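Local atomic coordinates of p-nitrophenyl phosphatase (Pho2) (PDB entry 3QGM), a protein that probably acts as a metal-dependent phosphatase of the haloacid dehalogenase superfamily and holds a calcium ion in its active-site region. Residues R146-N151 with V183-P188; V46-T51 with N151-F156. One frame throughout, in Å; residues are numbered along the deposited sequence.

Interaction 1: residues R146-N151 with V183-P188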
# COMPACT_ATOMS: atom_id res chain seq x y z
N ARG A 146 -18.72 1.03 5.02
CA ARG A 146 -18.66 1.96 3.92
C ARG A 146 -17.34 2.72 4.02
O ARG A 146 -16.94 3.14 5.09
CB ARG A 146 -19.87 2.92 4.04
CG ARG A 146 -19.94 4.01 2.99
CD ARG A 146 -21.44 4.18 2.59
NE ARG A 146 -21.68 5.24 1.63
CZ ARG A 146 -21.63 5.08 0.30
NH1 ARG A 146 -21.37 3.89 -0.24
NH2 ARG A 146 -21.87 6.12 -0.49
N TYR A 147 -16.71 2.94 2.88
CA TYR A 147 -15.32 3.31 2.83
C TYR A 147 -15.19 4.52 1.92
O TYR A 147 -15.41 4.45 0.72
CB TYR A 147 -14.54 2.06 2.37
CG TYR A 147 -13.10 2.22 1.95
CD1 TYR A 147 -12.35 3.36 2.26
CD2 TYR A 147 -12.48 1.19 1.27
CE1 TYR A 147 -11.02 3.48 1.85
CE2 TYR A 147 -11.15 1.29 0.85
CZ TYR A 147 -10.42 2.42 1.15
OH TYR A 147 -9.13 2.50 0.69
N ILE A 148 -14.86 5.65 2.53
CA ILE A 148 -14.67 6.89 1.82
C ILE A 148 -13.21 7.34 1.88
O ILE A 148 -12.56 7.29 2.93
CB ILE A 148 -15.51 8.02 2.45
CG1 ILE A 148 -16.90 7.49 2.82
CG2 ILE A 148 -15.61 9.17 1.43
CD1 ILE A 148 -17.77 7.24 1.63
N ALA A 149 -12.71 7.84 0.77
CA ALA A 149 -11.38 8.45 0.76
C ALA A 149 -11.51 9.94 0.39
O ALA A 149 -12.31 10.33 -0.45
CB ALA A 149 -10.45 7.72 -0.20
N THR A 150 -10.70 10.75 1.04
CA THR A 150 -10.69 12.18 0.83
C THR A 150 -10.24 12.54 -0.57
O THR A 150 -10.81 13.43 -1.23
CB THR A 150 -9.75 12.84 1.88
OG1 THR A 150 -8.45 12.20 1.86
CG2 THR A 150 -10.32 12.72 3.31
N ASN A 151 -9.22 11.85 -1.04
CA ASN A 151 -8.62 12.16 -2.33
C ASN A 151 -7.80 10.95 -2.83
O ASN A 151 -7.39 10.12 -2.00
CB ASN A 151 -7.71 13.40 -2.21
CG ASN A 151 -6.52 13.17 -1.34
OD1 ASN A 151 -6.65 12.90 -0.14
ND2 ASN A 151 -5.32 13.37 -1.90
N VAL A 183 -16.30 5.48 -2.33
CA VAL A 183 -16.41 6.83 -2.82
C VAL A 183 -15.06 7.50 -2.63
O VAL A 183 -14.51 7.44 -1.55
CB VAL A 183 -17.46 7.63 -2.03
CG1 VAL A 183 -17.55 9.09 -2.53
CG2 VAL A 183 -18.83 6.95 -2.12
N VAL A 184 -14.51 8.06 -3.70
CA VAL A 184 -13.40 8.99 -3.60
C VAL A 184 -14.00 10.41 -3.79
O VAL A 184 -14.72 10.65 -4.76
CB VAL A 184 -12.40 8.69 -4.68
CG1 VAL A 184 -11.22 9.69 -4.62
CG2 VAL A 184 -11.88 7.17 -4.57
N VAL A 185 -13.72 11.32 -2.86
CA VAL A 185 -14.30 12.67 -2.87
C VAL A 185 -13.53 13.61 -3.80
O VAL A 185 -14.14 14.27 -4.66
CB VAL A 185 -14.41 13.21 -1.45
CG1 VAL A 185 -15.02 14.64 -1.40
CG2 VAL A 185 -15.24 12.22 -0.63
N GLY A 186 -12.20 13.63 -3.66
CA GLY A 186 -11.36 14.67 -4.28
C GLY A 186 -11.24 14.54 -5.79
O GLY A 186 -11.63 13.53 -6.36
N LYS A 187 -10.65 15.55 -6.42
CA LYS A 187 -10.35 15.50 -7.84
C LYS A 187 -9.48 14.30 -8.22
O LYS A 187 -8.48 14.04 -7.54
CB LYS A 187 -9.65 16.79 -8.29
CG LYS A 187 -10.53 18.10 -8.11
CD LYS A 187 -9.71 19.34 -8.44
CE LYS A 187 -8.65 19.65 -7.41
NZ LYS A 187 -7.85 20.83 -7.82
N PRO A 188 -9.80 13.62 -9.35
CA PRO A 188 -10.82 14.04 -10.34
C PRO A 188 -12.26 13.55 -10.13
O PRO A 188 -13.13 13.71 -11.01
CB PRO A 188 -10.26 13.50 -11.66
CG PRO A 188 -9.56 12.23 -11.24
CD PRO A 188 -8.92 12.57 -9.88

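Interaction 2: residues V46-T51 with N151-F156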
# COMPACT_ATOMS: atom_id res chain seq x y z
N VAL A 46 -10.93 24.99 -5.16
CA VAL A 46 -11.15 23.57 -4.85
C VAL A 46 -9.81 22.91 -4.63
O VAL A 46 -8.94 23.02 -5.48
CB VAL A 46 -11.97 22.84 -5.94
CG1 VAL A 46 -12.04 21.33 -5.67
CG2 VAL A 46 -13.42 23.38 -6.02
N SER A 47 -9.63 22.23 -3.50
CA SER A 47 -8.35 21.61 -3.18
C SER A 47 -8.55 20.22 -2.62
O SER A 47 -9.48 19.98 -1.89
CB SER A 47 -7.63 22.41 -2.10
OG SER A 47 -6.54 21.69 -1.59
N ASN A 48 -7.62 19.32 -3.00
CA ASN A 48 -7.65 17.96 -2.53
C ASN A 48 -6.97 17.80 -1.20
O ASN A 48 -6.83 16.68 -0.74
CB ASN A 48 -6.96 17.05 -3.54
CG ASN A 48 -7.90 16.57 -4.62
OD1 ASN A 48 -9.04 17.01 -4.69
ND2 ASN A 48 -7.43 15.61 -5.44
N ASN A 49 -6.52 18.90 -0.61
CA ASN A 49 -5.85 18.87 0.70
C ASN A 49 -6.58 17.93 1.63
O ASN A 49 -7.79 18.08 1.90
CB ASN A 49 -5.78 20.27 1.35
CG ASN A 49 -4.80 20.32 2.51
OD1 ASN A 49 -4.96 19.61 3.49
ND2 ASN A 49 -3.79 21.16 2.41
N SER A 50 -5.83 16.96 2.15
CA SER A 50 -6.38 15.88 2.96
C SER A 50 -6.31 16.12 4.48
O SER A 50 -6.93 15.40 5.27
CB SER A 50 -5.55 14.62 2.62
OG SER A 50 -5.93 13.52 3.40
N THR A 51 -5.52 17.10 4.88
CA THR A 51 -5.07 17.26 6.22
C THR A 51 -5.45 18.58 6.90
O THR A 51 -5.40 18.66 8.10
CB THR A 51 -3.52 17.14 6.28
OG1 THR A 51 -2.94 18.24 5.56
CG2 THR A 51 -3.05 15.75 5.68
N ASN A 151 -9.22 11.85 -1.04
CA ASN A 151 -8.62 12.16 -2.33
C ASN A 151 -7.80 10.95 -2.83
O ASN A 151 -7.39 10.12 -2.00
CB ASN A 151 -7.71 13.40 -2.21
CG ASN A 151 -6.52 13.17 -1.34
OD1 ASN A 151 -6.65 12.90 -0.14
ND2 ASN A 151 -5.32 13.37 -1.90
N PRO A 152 -7.57 10.84 -4.15
CA PRO A 152 -6.82 9.67 -4.66
C PRO A 152 -5.33 9.83 -4.85
O PRO A 152 -4.67 8.85 -5.20
CB PRO A 152 -7.43 9.41 -6.02
CG PRO A 152 -7.97 10.82 -6.48
CD PRO A 152 -8.23 11.61 -5.22
N ASP A 153 -4.79 11.03 -4.61
CA ASP A 153 -3.47 11.39 -5.05
C ASP A 153 -2.43 10.40 -4.45
O ASP A 153 -2.44 10.10 -3.27
CB ASP A 153 -3.16 12.84 -4.69
CG ASP A 153 -4.19 13.83 -5.30
OD1 ASP A 153 -4.00 14.22 -6.47
OD2 ASP A 153 -5.26 14.08 -4.67
N ARG A 154 -1.57 9.88 -5.31
CA ARG A 154 -0.63 8.87 -4.93
C ARG A 154 0.62 9.40 -4.24
O ARG A 154 0.98 8.87 -3.21
CB ARG A 154 -0.23 8.10 -6.16
CG ARG A 154 -1.28 7.09 -6.54
CD ARG A 154 -1.15 6.67 -7.96
NE ARG A 154 -2.15 5.65 -8.25
CZ ARG A 154 -3.43 5.89 -8.51
NH1 ARG A 154 -3.92 7.14 -8.53
NH2 ARG A 154 -4.25 4.87 -8.74
N ILE A 155 1.23 10.45 -4.82
CA ILE A 155 2.51 11.00 -4.41
C ILE A 155 2.46 12.53 -4.41
O ILE A 155 1.97 13.10 -5.36
CB ILE A 155 3.60 10.63 -5.44
CG1 ILE A 155 3.80 9.12 -5.56
CG2 ILE A 155 4.95 11.28 -5.15
CD1 ILE A 155 4.72 8.82 -6.77
N PHE A 156 2.97 13.18 -3.36
CA PHE A 156 3.07 14.65 -3.31
C PHE A 156 4.51 15.09 -3.57
O PHE A 156 5.42 14.60 -2.91
CB PHE A 156 2.60 15.19 -1.96
CG PHE A 156 2.80 16.66 -1.82
CD1 PHE A 156 2.04 17.55 -2.58
CD2 PHE A 156 3.73 17.17 -0.94
CE1 PHE A 156 2.23 18.93 -2.48
CE2 PHE A 156 3.92 18.54 -0.82
CZ PHE A 156 3.17 19.42 -1.61

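Interaction 1: residues R146-N151 with V183-P188
Val183 O receives two groups from the neighbouring strand: Ala149 N donates a nearly straight hydrogen bond to it (3.0 Å, 169°), and Ile148 CA lies 3.4 Å from Val183 O in a CA-H...O contact. Ala149 O is used likewise, by Val185 N at 3.0 Å and by the CA-H of Val184. The resulting parallel ladder pairs Ile148 with Val183 and Ala149 with Val184; before it, Val183 N reaches Tyr147 O only weakly. This ladder adds strand 183-184 to the outside of a five-stranded parallel sheet, consistent with the alpha/beta cap domain of UmpH-like members of the superfamily. Helix 76-87 lies on the face that carries Ile148, while Ala149 looks to helix 167-177 on the other. Ile148 and Val183 run side by side, with Ile148 CD1 3.7 Å from Val183 CB. With CG1 beside the backbone N (chi1 -41°), CG2 of Ile148 is turned to the carbonyl side and meets Val185 CG2 at 3.7 Å. Cut back to an alanine here, the side chain is likely to leave Val183 and Val185 without their shared apolar neighbour and to open a gap beneath helix 76-87. Arg146 comes obliquely to Val183, its NH2 3.5 Å from Val183 CG2, and forms a salt bridge with Glu87. Past the strands, Thr150 OG1 donates to Asn151 OD1 in the carbonyl plane at 2.8 Å.

Interaction 2: residues V46-T51 with N151-F156
The loop that follows strand 42-47 of the six-stranded core sheet meets the loop that leaves cap strand 146-149, and Asn48 and Asp153 carry the contact between them. Asn48 ND2 donates to Asp153 OD2 at 2.8 Å, approaching the syn lone pair, on the side of the other carboxylate oxygen. The Asn48 amide and the carboxylate are turned 62° against each other, and the acceptor stands somewhat out of the amide plane. A second donor takes the anti lone pair of the same oxygen: Asn151 ND2, 2.9 Å from Asp153 OD2, points at it almost straight (175°) and with the oxygen in its own amide plane. Two amides thus grip one carboxylate oxygen, which would probably stabilise its negative charge. Asn48 is held at its other end as well, since its OD1 accepts from Lys187 N, and the two bonds together fix the rotation of the amide. In the HAD fold the end of this core strand borders the catalytic cleft; the side chain of Asn48 is about 8 Å from the bound calcium ion, whose site includes Asp14, Asp16 and Asp212. Asn151 places CG between its backbone N and carbonyl carbon (chi1 66°), which lays the amide against the core loop. Its CG is 3.6 Å from Asn48 O, and Asn151 OD1, bonded to Thr166, comes 3.4 Å from Ser50 CB. The core loop is shaped by an ST turn, in which Ser47 OG accepts from Asn49 N at 3.0 Å, and then by an Asx turn, in which Asn49 OD1 accepts from Thr51 N at 2.9 Å. Farther along the cap loop, Arg154 makes a cation-pi contact with Trp175 of the second subunit.

From the N terminus, the chain first passes 46-51, at the end of core strand 42-47, then helix 54-63 and core strand 73-75, before it enters the cap; interaction 2 closes a loop of about a hundred residues when it reaches 151-156. Interaction 1 closes a shorter one: from 146-151 the chain makes the hairpin of strands 155-158 and 161-164 and helix 167-177 before 183-188 returns beside it. The two loops cross, because the segments alternate along the chain, and they share Asn151. Interaction 1 holds the edge of the cap sheet, whereas interaction 2 ties cap to core. They also touch directly, as in the probable hydrogen bond between Thr150 OG1 and Ser50 OG.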